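PDB 2HSI: putative peptidase M23, which probably acts as a zinc-dependent endopeptidase of the M23 family and binds a zinc ion. Local coordinates for residues A72-P77 against S265-R270; P84-V89 against E97-V102; E131-E136 against G205-N210; G147-L152 against Q220-M225. All blocks are in the same frame, centred on the assembly; numbering follows the deposited sequence. Where two conformers were deposited one is given.

Interaction 1 (A72-P77 against S265-R270); sequences AVVGIP and SLNDAR
Asn-267 grips the backbone of Gly-75 with both ends of its side-chain amide. Gly-75 N donates to Asn-267 OD1 at 2.7 Å, nearly straight and on a lone pair in the carbonyl plane. Asn-267 ND2 returns a bond of 2.9 Å to Gly-75 O, at an N-H...O angle of 175°. The two bonds fix the rotation of the amide. CG of Asn-267 sits between its own backbone N and carbonyl carbon (chi1 50°), which swings the amide toward the end of strand 70-75.

The tight part lies around Gly-75. Leu-266 CB is 3.8 Å from Gly-75 N, and Ala-269 CB is 3.7 Å from Gly-75 O. Ala-269 CB also meets Pro-77 CG at 3.7 Å. The Val-73 side is looser: Val-73 CG1 is 4.1 Å from Leu-266 CD1, and a water donates to both Val-73 O and Asn-267 OD1.

Residues 265-270 form a tight beta hairpin turn, closed by paired backbone bonds between Leu-266 and Ala-269. Behind it, on the partly exposed side, Arg-270 NH2 binds Asp-268 OD1 and Ser-265 OG. Asp-268 OD2 has further salt bridges to Lys-58 and Arg-142. The contact joins the N-terminal sheet to the sheet carrying zinc ligand His-261. Its chemistry implies a directional polar clasp, made to main-chain atoms and buried among apolar side chains.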
loop_
_atom_site.group_PDB
_atom_site.type_symbol
_atom_site.label_atom_id
_atom_site.label_comp_id
_atom_site.label_asym_id
_atom_site.label_seq_id
_atom_site.Cartn_x
_atom_site.Cartn_y
_atom_site.Cartn_z
ATOM N N ALA A 72 5.652 -12.545 -7.612
ATOM C CA ALA A 72 5.201 -11.871 -6.389
ATOM C C ALA A 72 5.709 -10.429 -6.383
ATOM O O ALA A 72 6.833 -10.147 -6.819
ATOM C CB ALA A 72 5.684 -12.617 -5.148
ATOM N N VAL A 73 4.878 -9.512 -5.897
ATOM C CA VAL A 73 5.245 -8.103 -5.766
ATOM C C VAL A 73 5.233 -7.855 -4.265
ATOM O O VAL A 73 4.162 -7.774 -3.652
ATOM C CB VAL A 73 4.257 -7.169 -6.532
ATOM C CG1 VAL A 73 4.595 -5.699 -6.319
ATOM C CG2 VAL A 73 4.276 -7.480 -8.026
ATOM N N VAL A 74 6.435 -7.789 -3.688
ATOM C CA VAL A 74 6.639 -7.976 -2.247
ATOM C C VAL A 74 7.029 -6.657 -1.596
ATOM O O VAL A 74 7.998 -6.024 -2.013
ATOM C CB VAL A 74 7.772 -9.025 -1.957
ATOM C CG1 VAL A 74 7.873 -9.346 -0.460
ATOM C CG2 VAL A 74 7.570 -10.316 -2.751
ATOM N N GLY A 75 6.274 -6.252 -0.576
ATOM C CA GLY A 75 6.612 -5.061 0.202
ATOM C C GLY A 75 7.678 -5.387 1.238
ATOM O O GLY A 75 7.554 -6.374 1.962
ATOM N N ILE A 76 8.727 -4.563 1.295
ATOM C CA ILE A 76 9.833 -4.767 2.239
ATOM C C ILE A 76 9.759 -3.731 3.363
ATOM O O ILE A 76 9.921 -2.538 3.115
ATOM C CB ILE A 76 11.220 -4.664 1.545
ATOM C CG1 ILE A 76 11.258 -5.473 0.238
ATOM C CG2 ILE A 76 12.343 -5.074 2.502
ATOM C CD1 ILE A 76 10.999 -6.967 0.388
ATOM N N PRO A 77 9.501 -4.181 4.608
ATOM C CA PRO A 77 9.437 -3.191 5.702
ATOM C C PRO A 77 10.711 -2.351 5.839
ATOM O O PRO A 77 11.811 -2.824 5.525
ATOM C CB PRO A 77 9.228 -4.052 6.941
ATOM C CG PRO A 77 8.610 -5.318 6.430
ATOM C CD PRO A 77 9.214 -5.547 5.090
ATOM N N SER A 265 0.639 0.124 1.252
ATOM C CA SER A 265 1.025 -1.092 1.935
ATOM C C SER A 265 0.960 -2.284 0.979
ATOM O O SER A 265 0.111 -2.341 0.085
ATOM C CB SER A 265 0.130 -1.309 3.152
ATOM O OG SER A 265 0.559 -2.384 3.983
ATOM N N LEU A 266 1.881 -3.218 1.180
ATOM C CA LEU A 266 1.896 -4.513 0.499
ATOM C C LEU A 266 2.304 -5.522 1.548
ATOM O O LEU A 266 3.271 -5.293 2.279
ATOM C CB LEU A 266 2.935 -4.541 -0.628
ATOM C CG LEU A 266 2.633 -3.920 -1.994
ATOM C CD1 LEU A 266 3.941 -3.702 -2.745
ATOM C CD2 LEU A 266 1.702 -4.814 -2.803
ATOM N N ASN A 267 1.573 -6.632 1.621
ATOM C CA ASN A 267 1.798 -7.690 2.621
ATOM C C ASN A 267 2.081 -7.172 4.034
ATOM O O ASN A 267 3.023 -7.617 4.688
ATOM C CB ASN A 267 2.867 -8.724 2.178
ATOM C CG ASN A 267 4.170 -8.089 1.698
ATOM O OD1 ASN A 267 4.336 -7.825 0.510
ATOM N ND2 ASN A 267 5.083 -7.807 2.627
ATOM N N ASP A 268 1.257 -6.217 4.478
ATOM C CA ASP A 268 1.409 -5.561 5.786
ATOM C C ASP A 268 2.782 -4.898 5.998
ATOM O O ASP A 268 3.340 -4.922 7.107
ATOM C CB ASP A 268 1.054 -6.518 6.931
ATOM C CG ASP A 268 0.824 -5.804 8.265
ATOM O OD1 ASP A 268 0.400 -4.629 8.266
ATOM O OD2 ASP A 268 1.071 -6.439 9.316
ATOM N N ALA A 269 3.318 -4.317 4.923
ATOM C CA ALA A 269 4.534 -3.533 4.985
ATOM C C ALA A 269 4.296 -2.200 4.290
ATOM O O ALA A 269 3.964 -2.170 3.094
ATOM C CB ALA A 269 5.684 -4.284 4.326
ATOM N N ARG A 270 4.448 -1.101 5.033
ATOM C CA ARG A 270 4.400 0.236 4.425
ATOM C C ARG A 270 5.634 0.479 3.576
ATOM O O ARG A 270 6.777 0.327 4.034
ATOM C CB ARG A 270 4.244 1.362 5.462
ATOM C CG ARG A 270 2.798 1.780 5.743
ATOM C CD ARG A 270 2.247 1.059 6.949
ATOM N NE ARG A 270 1.695 -0.224 6.576
ATOM C CZ ARG A 270 1.615 -1.290 7.366
ATOM N NH1 ARG A 270 2.057 -1.281 8.615
ATOM N NH2 ARG A 270 1.084 -2.390 6.887
HETATM O O HOH W 1 2.525 -8.122 -1.469
#

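Interaction 2 (P84-V89 against E97-V102); sequences PQKLEV and EERFSV
Gln-85 and Phe-100 are paired through two backbone hydrogen bonds, Gln-85 N to Phe-100 O and Phe-100 N to Gln-85 O. Leu-87 and Glu-98 repeat the pattern, with Leu-87 N bonded to Glu-98 O and Glu-98 N to Leu-87 O, each at 2.8 Å. This is an antiparallel beta hairpin, strands 83-90 and 96-102, at one edge of the six-stranded sheet of the N-terminal region. Between these pairs lies Lys-86 with Arg-99, a non-hydrogen-bonded pair. Arg-99 CA comes 3.2 Å from Gln-85 O in a CA-H...O contact.

Lys-86, Arg-99, Glu-88 and Glu-97 occupy the more exposed face. Lys-86 and Arg-99 run side by side in the same direction, with Lys-86 CE 3.6 Å above the guanidinium plane. A water links Lys-86 NZ to Glu-97 OE1; the nearby carboxylate probably offsets part of the like charge of Lys-86 NZ and Arg-99 NH2, 4.2 Å apart.

The other face carries Gln-85, Leu-87, Glu-98 and Phe-100, and packs partly against strands 39-43 and 70-75. Phe-100 CG lies between its backbone N and carbonyl carbon (chi1 64°), which turns one ring face to Gln-85 CB. The amide of Gln-85 is held from outside the pair, by Tyr-55 OH at OE1 and Gly-83 O at NE2. Gln-85 CG touches Val-102 CG2 at 3.5 Å. Gln-85 CB makes a CH-pi contact over the ring face of Phe-100, 3.6 Å from the centroid.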
loop_
_atom_site.group_PDB
_atom_site.type_symbol
_atom_site.label_atom_id
_atom_site.label_comp_id
_atom_site.label_asym_id
_atom_site.label_seq_id
_atom_site.Cartn_x
_atom_site.Cartn_y
_atom_site.Cartn_z
ATOM N N PRO A 84 19.923 -11.538 2.139
ATOM C CA PRO A 84 19.050 -12.514 1.483
ATOM C C PRO A 84 17.737 -12.647 2.240
ATOM O O PRO A 84 17.719 -12.537 3.475
ATOM C CB PRO A 84 19.830 -13.831 1.588
ATOM C CG PRO A 84 21.212 -13.464 2.021
ATOM C CD PRO A 84 21.102 -12.178 2.758
ATOM N N GLN A 85 16.651 -12.876 1.496
ATOM C CA GLN A 85 15.302 -13.054 2.064
ATOM C C GLN A 85 14.659 -14.274 1.427
ATOM O O GLN A 85 15.082 -14.692 0.355
ATOM C CB GLN A 85 14.406 -11.856 1.758
ATOM C CG GLN A 85 15.046 -10.509 1.945
ATOM C CD GLN A 85 15.119 -10.114 3.380
ATOM O OE1 GLN A 85 14.193 -10.378 4.153
ATOM N NE2 GLN A 85 16.221 -9.469 3.762
ATOM N N LYS A 86 13.641 -14.825 2.080
ATOM C CA LYS A 86 12.957 -16.033 1.615
ATOM C C LYS A 86 11.473 -15.727 1.400
ATOM O O LYS A 86 10.859 -15.034 2.200
ATOM C CB LYS A 86 13.096 -17.174 2.639
ATOM C CG LYS A 86 14.526 -17.645 2.881
ATOM C CD LYS A 86 14.622 -18.606 4.056
ATOM C CE LYS A 86 16.080 -18.945 4.367
ATOM N NZ LYS A 86 16.187 -19.897 5.508
ATOM N N LEU A 87 10.922 -16.242 0.307
ATOM C CA LEU A 87 9.492 -16.203 0.046
ATOM C C LEU A 87 8.998 -17.640 0.034
ATOM O O LEU A 87 9.585 -18.485 -0.635
ATOM C CB LEU A 87 9.261 -15.528 -1.304
ATOM C CG LEU A 87 7.889 -15.075 -1.777
ATOM C CD1 LEU A 87 7.316 -13.944 -0.911
ATOM C CD2 LEU A 87 8.063 -14.588 -3.189
ATOM N N GLU A 88 7.956 -17.930 0.811
ATOM C CA GLU A 88 7.325 -19.240 0.785
ATOM C C GLU A 88 6.275 -19.267 -0.338
ATOM O O GLU A 88 5.377 -18.425 -0.379
ATOM C CB GLU A 88 6.664 -19.557 2.128
ATOM C CG GLU A 88 7.623 -19.658 3.298
ATOM C CD GLU A 88 6.916 -19.949 4.604
ATOM O OE1 GLU A 88 6.175 -19.065 5.089
ATOM O OE2 GLU A 88 7.094 -21.063 5.144
ATOM N N VAL A 89 6.404 -20.218 -1.256
ATOM C CA VAL A 89 5.459 -20.331 -2.367
ATOM C C VAL A 89 4.659 -21.606 -2.166
ATOM O O VAL A 89 5.218 -22.672 -1.866
ATOM C CB VAL A 89 6.170 -20.344 -3.758
ATOM C CG1 VAL A 89 5.158 -20.255 -4.900
ATOM C CG2 VAL A 89 7.176 -19.210 -3.855
ATOM N N GLU A 97 10.450 -22.672 -1.688
ATOM C CA GLU A 97 10.887 -21.359 -1.246
ATOM C C GLU A 97 11.681 -20.702 -2.339
ATOM O O GLU A 97 12.450 -21.361 -3.044
ATOM C CB GLU A 97 11.774 -21.463 -0.016
ATOM C CG GLU A 97 11.047 -21.774 1.258
ATOM C CD GLU A 97 11.934 -21.594 2.469
ATOM O OE1 GLU A 97 13.173 -21.484 2.304
ATOM O OE2 GLU A 97 11.388 -21.567 3.589
ATOM N N GLU A 98 11.497 -19.399 -2.483
ATOM C CA GLU A 98 12.249 -18.646 -3.471
ATOM C C GLU A 98 12.972 -17.503 -2.794
ATOM O O GLU A 98 12.358 -16.688 -2.109
ATOM C CB GLU A 98 11.332 -18.132 -4.581
ATOM C CG GLU A 98 10.615 -19.234 -5.384
ATOM C CD GLU A 98 11.542 -20.283 -6.006
ATOM O OE1 GLU A 98 12.631 -19.953 -6.522
ATOM O OE2 GLU A 98 11.156 -21.457 -6.000
ATOM N N ARG A 99 14.283 -17.460 -2.976
ATOM C CA ARG A 99 15.080 -16.407 -2.364
ATOM C C ARG A 99 15.172 -15.151 -3.213
ATOM O O ARG A 99 15.111 -15.199 -4.442
ATOM C CB ARG A 99 16.481 -16.917 -1.989
ATOM C CG ARG A 99 16.437 -17.884 -0.846
ATOM C CD ARG A 99 17.789 -18.097 -0.229
ATOM N NE ARG A 99 17.788 -19.273 0.625
ATOM C CZ ARG A 99 18.766 -19.592 1.466
ATOM N NH1 ARG A 99 19.839 -18.822 1.563
ATOM N NH2 ARG A 99 18.667 -20.682 2.213
ATOM N N PHE A 100 15.302 -14.022 -2.531
ATOM C CA PHE A 100 15.563 -12.765 -3.187
ATOM C C PHE A 100 16.485 -11.947 -2.281
ATOM O O PHE A 100 16.790 -12.370 -1.180
ATOM C CB PHE A 100 14.264 -12.036 -3.559
ATOM C CG PHE A 100 13.415 -11.611 -2.378
ATOM C CD1 PHE A 100 13.470 -10.309 -1.910
ATOM C CD2 PHE A 100 12.522 -12.500 -1.779
ATOM C CE1 PHE A 100 12.665 -9.904 -0.839
ATOM C CE2 PHE A 100 11.718 -12.108 -0.710
ATOM C CZ PHE A 100 11.790 -10.798 -0.244
ATOM N N SER A 101 16.941 -10.798 -2.751
ATOM C CA SER A 101 17.890 -10.008 -1.971
ATOM C C SER A 101 17.350 -8.614 -1.726
ATOM O O SER A 101 16.727 -8.013 -2.603
ATOM C CB SER A 101 19.244 -9.942 -2.687
ATOM O OG SER A 101 19.786 -11.243 -2.847
ATOM N N VAL A 102 17.581 -8.114 -0.519
ATOM C CA VAL A 102 17.296 -6.723 -0.197
ATOM C C VAL A 102 18.642 -5.986 -0.122
ATOM O O VAL A 102 19.527 -6.365 0.658
ATOM C CB VAL A 102 16.462 -6.602 1.103
ATOM C CG1 VAL A 102 16.368 -5.161 1.580
ATOM C CG2 VAL A 102 15.044 -7.162 0.886
HETATM O O HOH W 2 15.217 -22.228 4.113
#

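Interaction 3 (E131-E136 against G205-N210); sequences ERELAE and GDYFFN
From helix 127-141, Glu-133 reaches Tyr-207 and Phe-208 at the end of strand 199-207, while Arg-132, one residue earlier, acts indirectly. Arg-132 NH2 binds Glu-136 OE2 at 2.8 Å in a salt bridge within the helix. The bond reaches the syn side of the carboxylate but is bent. A second bond from Arg-132 NE to the same oxygen is weak.

Glu-133 comes next and carries most of the contact. Its chain is extended beyond CG (chi2 -180°), which carries the carboxylate across to the strand end. Glu-133 OE1 accepts a nearly straight bond of 2.9 Å from Phe-208 N. The donor reaches its syn side, 24° out of the carboxylate plane. A water donates to Glu-133 OE1 at 2.6 Å and accepts from Phe-209 N, so OE1 receives two bonds. Glu-133 OE2 has Arg-129 as its salt-bridge partner. Along the way, Glu-133 CG rests 3.4 Å from Tyr-207 CD1 as the two side chains run past each other in opposite directions.

One turn later, Glu-136 closes the other end of the tyrosine. Tyr-207 OH donates to Glu-136 OE1 at 3.0 Å, nearly in line with that oxygen's C-O bond. The carboxylate and ring planes are 63° apart. Arg-132 takes OE2 and Tyr-207 takes OE1, and the arginine is likely to steady the carboxylate that the tyrosine uses.

Gly-205 CA lies 3.5 Å above the Tyr-207 ring plane. The interface is a helix laid against the end of a strand, with glutamates spaced i, i+3 facing the sheet of the M23 peptidase fold.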
loop_
_atom_site.group_PDB
_atom_site.type_symbol
_atom_site.label_atom_id
_atom_site.label_comp_id
_atom_site.label_asym_id
_atom_site.label_seq_id
_atom_site.Cartn_x
_atom_site.Cartn_y
_atom_site.Cartn_z
ATOM N N GLU A 131 -5.850 2.828 21.489
ATOM C CA GLU A 131 -5.562 1.400 21.356
ATOM C C GLU A 131 -6.500 0.742 20.342
ATOM O O GLU A 131 -6.052 -0.016 19.481
ATOM C CB GLU A 131 -5.651 0.704 22.721
ATOM C CG GLU A 131 -5.256 -0.773 22.719
ATOM C CD GLU A 131 -5.145 -1.380 24.115
ATOM O OE1 GLU A 131 -4.322 -2.304 24.286
ATOM O OE2 GLU A 131 -5.872 -0.946 25.037
ATOM N N ARG A 132 -7.791 1.056 20.448
ATOM C CA ARG A 132 -8.818 0.548 19.549
ATOM C C ARG A 132 -8.609 1.031 18.105
ATOM O O ARG A 132 -8.720 0.239 17.169
ATOM C CB ARG A 132 -10.196 0.962 20.063
ATOM C CG ARG A 132 -11.289 -0.039 19.771
ATOM C CD ARG A 132 -12.662 0.610 19.796
ATOM N NE ARG A 132 -12.922 1.367 18.570
ATOM C CZ ARG A 132 -12.870 2.694 18.466
ATOM N NH1 ARG A 132 -12.575 3.447 19.519
ATOM N NH2 ARG A 132 -13.114 3.271 17.299
ATOM N N GLU A 133 -8.280 2.317 17.949
ATOM C CA GLU A 133 -7.969 2.939 16.644
ATOM C C GLU A 133 -6.713 2.379 15.967
ATOM O O GLU A 133 -6.691 2.190 14.746
ATOM C CB GLU A 133 -7.856 4.461 16.786
ATOM C CG GLU A 133 -9.160 5.124 17.261
ATOM C CD GLU A 133 -9.059 6.627 17.403
ATOM O OE1 GLU A 133 -7.938 7.164 17.523
ATOM O OE2 GLU A 133 -10.119 7.286 17.387
ATOM N N LEU A 134 -5.672 2.126 16.761
ATOM C CA LEU A 134 -4.490 1.414 16.283
ATOM C C LEU A 134 -4.839 -0.002 15.833
ATOM O O LEU A 134 -4.379 -0.442 14.778
ATOM C CB LEU A 134 -3.379 1.389 17.350
ATOM C CG LEU A 134 -2.133 0.526 17.084
ATOM C CD1 LEU A 134 -1.329 1.038 15.881
ATOM C CD2 LEU A 134 -1.255 0.432 18.337
ATOM N N ALA A 135 -5.664 -0.695 16.615
ATOM C CA ALA A 135 -6.085 -2.063 16.291
ATOM C C ALA A 135 -6.889 -2.161 14.988
ATOM O O ALA A 135 -6.715 -3.111 14.220
ATOM C CB ALA A 135 -6.864 -2.667 17.438
ATOM N N GLU A 136 -7.766 -1.185 14.754
ATOM C CA GLU A 136 -8.580 -1.137 13.529
ATOM C C GLU A 136 -7.705 -0.954 12.299
ATOM O O GLU A 136 -7.900 -1.624 11.272
ATOM C CB GLU A 136 -9.581 0.019 13.580
ATOM C CG GLU A 136 -10.763 -0.205 14.494
ATOM C CD GLU A 136 -11.638 1.031 14.625
ATOM O OE1 GLU A 136 -11.617 1.902 13.721
ATOM O OE2 GLU A 136 -12.348 1.129 15.640
ATOM N N GLY A 205 -12.324 6.056 9.399
ATOM C CA GLY A 205 -12.266 6.426 10.800
ATOM C C GLY A 205 -12.064 7.909 10.981
ATOM O O GLY A 205 -11.744 8.629 10.039
ATOM N N ASP A 206 -12.299 8.358 12.204
ATOM C CA ASP A 206 -11.937 9.704 12.609
ATOM C C ASP A 206 -11.106 9.511 13.861
ATOM O O ASP A 206 -11.628 9.379 14.971
ATOM C CB ASP A 206 -13.164 10.583 12.869
ATOM C CG ASP A 206 -12.849 12.080 12.788
ATOM O OD1 ASP A 206 -11.711 12.497 13.104
ATOM O OD2 ASP A 206 -13.750 12.857 12.411
ATOM N N TYR A 207 -9.799 9.477 13.650
ATOM C CA TYR A 207 -8.868 9.016 14.669
ATOM C C TYR A 207 -8.158 10.145 15.376
ATOM O O TYR A 207 -8.025 11.234 14.831
ATOM C CB TYR A 207 -7.846 8.068 14.036
ATOM C CG TYR A 207 -8.460 6.846 13.381
ATOM C CD1 TYR A 207 -9.497 6.140 13.999
ATOM C CD2 TYR A 207 -7.990 6.382 12.156
ATOM C CE1 TYR A 207 -10.056 5.010 13.416
ATOM C CE2 TYR A 207 -8.547 5.262 11.560
ATOM C CZ TYR A 207 -9.568 4.577 12.194
ATOM O OH TYR A 207 -10.113 3.464 11.597
ATOM N N PHE A 208 -7.701 9.866 16.596
ATOM C CA PHE A 208 -7.017 10.856 17.426
ATOM C C PHE A 208 -5.787 11.467 16.744
ATOM O O PHE A 208 -5.641 12.688 16.714
ATOM C CB PHE A 208 -6.632 10.249 18.785
ATOM C CG PHE A 208 -6.018 11.243 19.734
ATOM C CD1 PHE A 208 -6.826 12.008 20.567
ATOM C CD2 PHE A 208 -4.633 11.430 19.781
ATOM C CE1 PHE A 208 -6.267 12.945 21.440
ATOM C CE2 PHE A 208 -4.065 12.365 20.643
ATOM C CZ PHE A 208 -4.882 13.120 21.476
ATOM N N PHE A 209 -4.906 10.621 16.209
ATOM C CA PHE A 209 -3.682 11.086 15.549
ATOM C C PHE A 209 -3.879 11.373 14.059
ATOM O O PHE A 209 -3.517 12.449 13.568
ATOM C CB PHE A 209 -2.544 10.074 15.744
ATOM C CG PHE A 209 -2.109 9.922 17.177
ATOM C CD1 PHE A 209 -1.406 10.936 17.813
ATOM C CD2 PHE A 209 -2.398 8.761 17.888
ATOM C CE1 PHE A 209 -1.003 10.804 19.148
ATOM C CE2 PHE A 209 -1.998 8.614 19.220
ATOM C CZ PHE A 209 -1.303 9.641 19.850
ATOM N N ASN A 210 -4.463 10.407 13.355
ATOM C CA ASN A 210 -4.575 10.456 11.896
ATOM C C ASN A 210 -5.752 11.260 11.350
ATOM O O ASN A 210 -5.808 11.507 10.154
ATOM C CB ASN A 210 -4.602 9.029 11.318
ATOM C CG ASN A 210 -3.243 8.339 11.390
ATOM O OD1 ASN A 210 -2.211 8.997 11.538
ATOM N ND2 ASN A 210 -3.240 7.009 11.268
HETATM O O HOH W 3 -5.400 7.633 16.929
#

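Interaction 4 (G147-L152 against Q220-M225); sequences GLPSNL and QGFISM
The backbone at 147-152 is an irregular coil that runs past residues 220-222, which lead into the strand, with Gly-147 CA and Gln-220 CA 6.2 Å apart and no hydrogen bond between the two segments. Gln-220 lies along the glycine end. Gln-220 CG is 3.4 Å from Gly-147 O, and Gln-220 NE2 is 3.9 Å from Leu-148 CD2. The side chains of Gln-220 and Leu-148 run side by side in the same direction. The amide of Gln-220 is bonded outside the pair: Val-62 N donates to its OE1, and its NE2 donates to Pro-146 O.

Phe-222 fills the other half. Its CG is anti to the backbone N (chi1 -173°), and the ring presents its edge to the coil. Pro-149 CG meets that edge at Phe-222 CD2, 3.7 Å away. Asn-151 O also lies near the ring plane, 3.8 Å from Phe-222 CE2. Leu-152 CD2 approaches Phe-222 CE2 at 4.2 Å. Beyond the segments, the ring also meets the imidazole of His-218 and the ring of Phe-276.

Asn-151 O is buried here with no partner in the model. Between the two segments the contact is mostly apolar and without direction; the polar bonds of Gln-220 go to backbone outside them.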
loop_
_atom_site.group_PDB
_atom_site.type_symbol
_atom_site.label_atom_id
_atom_site.label_comp_id
_atom_site.label_asym_id
_atom_site.label_seq_id
_atom_site.Cartn_x
_atom_site.Cartn_y
_atom_site.Cartn_z
ATOM N N GLY A 147 -8.867 -10.484 -5.117
ATOM C CA GLY A 147 -8.831 -9.839 -6.422
ATOM C C GLY A 147 -7.503 -9.240 -6.851
ATOM O O GLY A 147 -6.675 -8.840 -6.028
ATOM N N LEU A 148 -7.315 -9.169 -8.161
ATOM C CA LEU A 148 -6.125 -8.580 -8.760
ATOM C C LEU A 148 -6.322 -7.073 -8.898
ATOM O O LEU A 148 -7.387 -6.627 -9.347
ATOM C CB LEU A 148 -5.847 -9.208 -10.138
ATOM C CG LEU A 148 -5.527 -10.717 -10.216
ATOM C CD1 LEU A 148 -5.773 -11.274 -11.619
ATOM C CD2 LEU A 148 -4.107 -11.032 -9.768
ATOM N N PRO A 149 -5.300 -6.285 -8.508
ATOM C CA PRO A 149 -5.270 -4.850 -8.717
ATOM C C PRO A 149 -5.519 -4.439 -10.167
ATOM O O PRO A 149 -5.040 -5.094 -11.118
ATOM C CB PRO A 149 -3.853 -4.468 -8.299
ATOM C CG PRO A 149 -3.524 -5.467 -7.250
ATOM C CD PRO A 149 -4.087 -6.740 -7.811
ATOM N N SER A 150 -6.275 -3.359 -10.316
ATOM C CA SER A 150 -6.604 -2.801 -11.633
ATOM C C SER A 150 -5.357 -2.297 -12.356
ATOM O O SER A 150 -5.225 -2.454 -13.569
ATOM C CB SER A 150 -7.644 -1.680 -11.500
ATOM O OG SER A 150 -7.066 -0.457 -11.038
ATOM N N ASN A 151 -4.443 -1.706 -11.591
ATOM C CA ASN A 151 -3.166 -1.213 -12.104
ATOM C C ASN A 151 -2.132 -1.224 -11.002
ATOM O O ASN A 151 -2.447 -0.909 -9.844
ATOM C CB ASN A 151 -3.301 0.204 -12.689
ATOM C CG ASN A 151 -4.090 1.149 -11.790
ATOM O OD1 ASN A 151 -5.263 0.910 -11.494
ATOM N ND2 ASN A 151 -3.467 2.239 -11.384
ATOM N N LEU A 152 -0.902 -1.598 -11.348
ATOM C CA LEU A 152 0.173 -1.626 -10.363
ATOM C C LEU A 152 0.946 -0.326 -10.371
ATOM O O LEU A 152 1.450 0.102 -9.333
ATOM C CB LEU A 152 1.111 -2.815 -10.582
ATOM C CG LEU A 152 0.559 -4.240 -10.490
ATOM C CD1 LEU A 152 1.703 -5.228 -10.726
ATOM C CD2 LEU A 152 -0.129 -4.516 -9.163
ATOM N N GLN A 220 -5.456 -8.200 -2.706
ATOM C CA GLN A 220 -4.296 -9.019 -2.303
ATOM C C GLN A 220 -3.259 -8.243 -1.486
ATOM O O GLN A 220 -2.059 -8.283 -1.767
ATOM C CB GLN A 220 -3.653 -9.736 -3.509
ATOM C CG GLN A 220 -4.554 -10.779 -4.166
ATOM C CD GLN A 220 -3.814 -11.707 -5.110
ATOM O OE1 GLN A 220 -2.629 -11.991 -4.939
ATOM N NE2 GLN A 220 -4.532 -12.213 -6.104
ATOM N N GLY A 221 -3.759 -7.535 -0.486
ATOM C CA GLY A 221 -2.932 -6.793 0.455
ATOM C C GLY A 221 -2.374 -5.470 -0.028
ATOM O O GLY A 221 -1.716 -4.766 0.741
ATOM N N PHE A 222 -2.614 -5.145 -1.302
ATOM C CA PHE A 222 -2.154 -3.904 -1.913
ATOM C C PHE A 222 -3.155 -2.833 -1.522
ATOM O O PHE A 222 -4.279 -2.822 -2.014
ATOM C CB PHE A 222 -2.109 -4.070 -3.436
ATOM C CG PHE A 222 -1.485 -2.920 -4.190
ATOM C CD1 PHE A 222 -0.484 -2.131 -3.631
ATOM C CD2 PHE A 222 -1.859 -2.680 -5.521
ATOM C CE1 PHE A 222 0.108 -1.105 -4.364
ATOM C CE2 PHE A 222 -1.279 -1.655 -6.262
ATOM C CZ PHE A 222 -0.294 -0.868 -5.688
ATOM N N ILE A 223 -2.749 -1.948 -0.618
ATOM C CA ILE A 223 -3.695 -1.049 0.074
ATOM C C ILE A 223 -3.183 0.400 0.095
ATOM O O ILE A 223 -2.014 0.648 0.440
ATOM C CB ILE A 223 -3.983 -1.580 1.520
ATOM C CG1 ILE A 223 -4.819 -2.880 1.470
ATOM C CG2 ILE A 223 -4.675 -0.505 2.426
ATOM C CD1 ILE A 223 -4.809 -3.705 2.739
ATOM N N SER A 224 -4.047 1.351 -0.273
ATOM C CA SER A 224 -3.771 2.776 -0.045
ATOM C C SER A 224 -4.500 3.270 1.201
ATOM O O SER A 224 -5.652 2.906 1.448
ATOM C CB SER A 224 -4.184 3.639 -1.238
ATOM O OG SER A 224 -3.303 3.458 -2.335
ATOM N N MET A 225 -3.816 4.097 1.978
ATOM C CA MET A 225 -4.431 4.766 3.118
ATOM C C MET A 225 -4.232 6.265 2.946
ATOM O O MET A 225 -3.171 6.709 2.481
ATOM C CB MET A 225 -3.829 4.257 4.435
ATOM C CG MET A 225 -4.356 4.935 5.719
ATOM S SD MET A 225 -3.565 6.528 6.070
ATOM C CE MET A 225 -3.232 6.349 7.827
#

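Overall arrangement
Interaction 1 is buried near the centre of the chain, interactions 2 and 3 are partly buried and farther out, and interaction 4 is a surface contact near the centre. Interactions 1 and 2 share the six-stranded sheet, where Ile-76 CD1 packs on Phe-100 CE1. Interactions 1, 3 and 4 all reach the main sheet of the peptidase region; strands 222-229 and 260-266 are neighbours there, and Leu-266 touches Phe-222. Interactions 3 and 4 meet at Asn-210 and Met-225. Chemistry follows place: main-chain pairing at the sheet edge, an amide clasp between the two sheets, carboxylates from the helix, and mainly apolar contact along the coil.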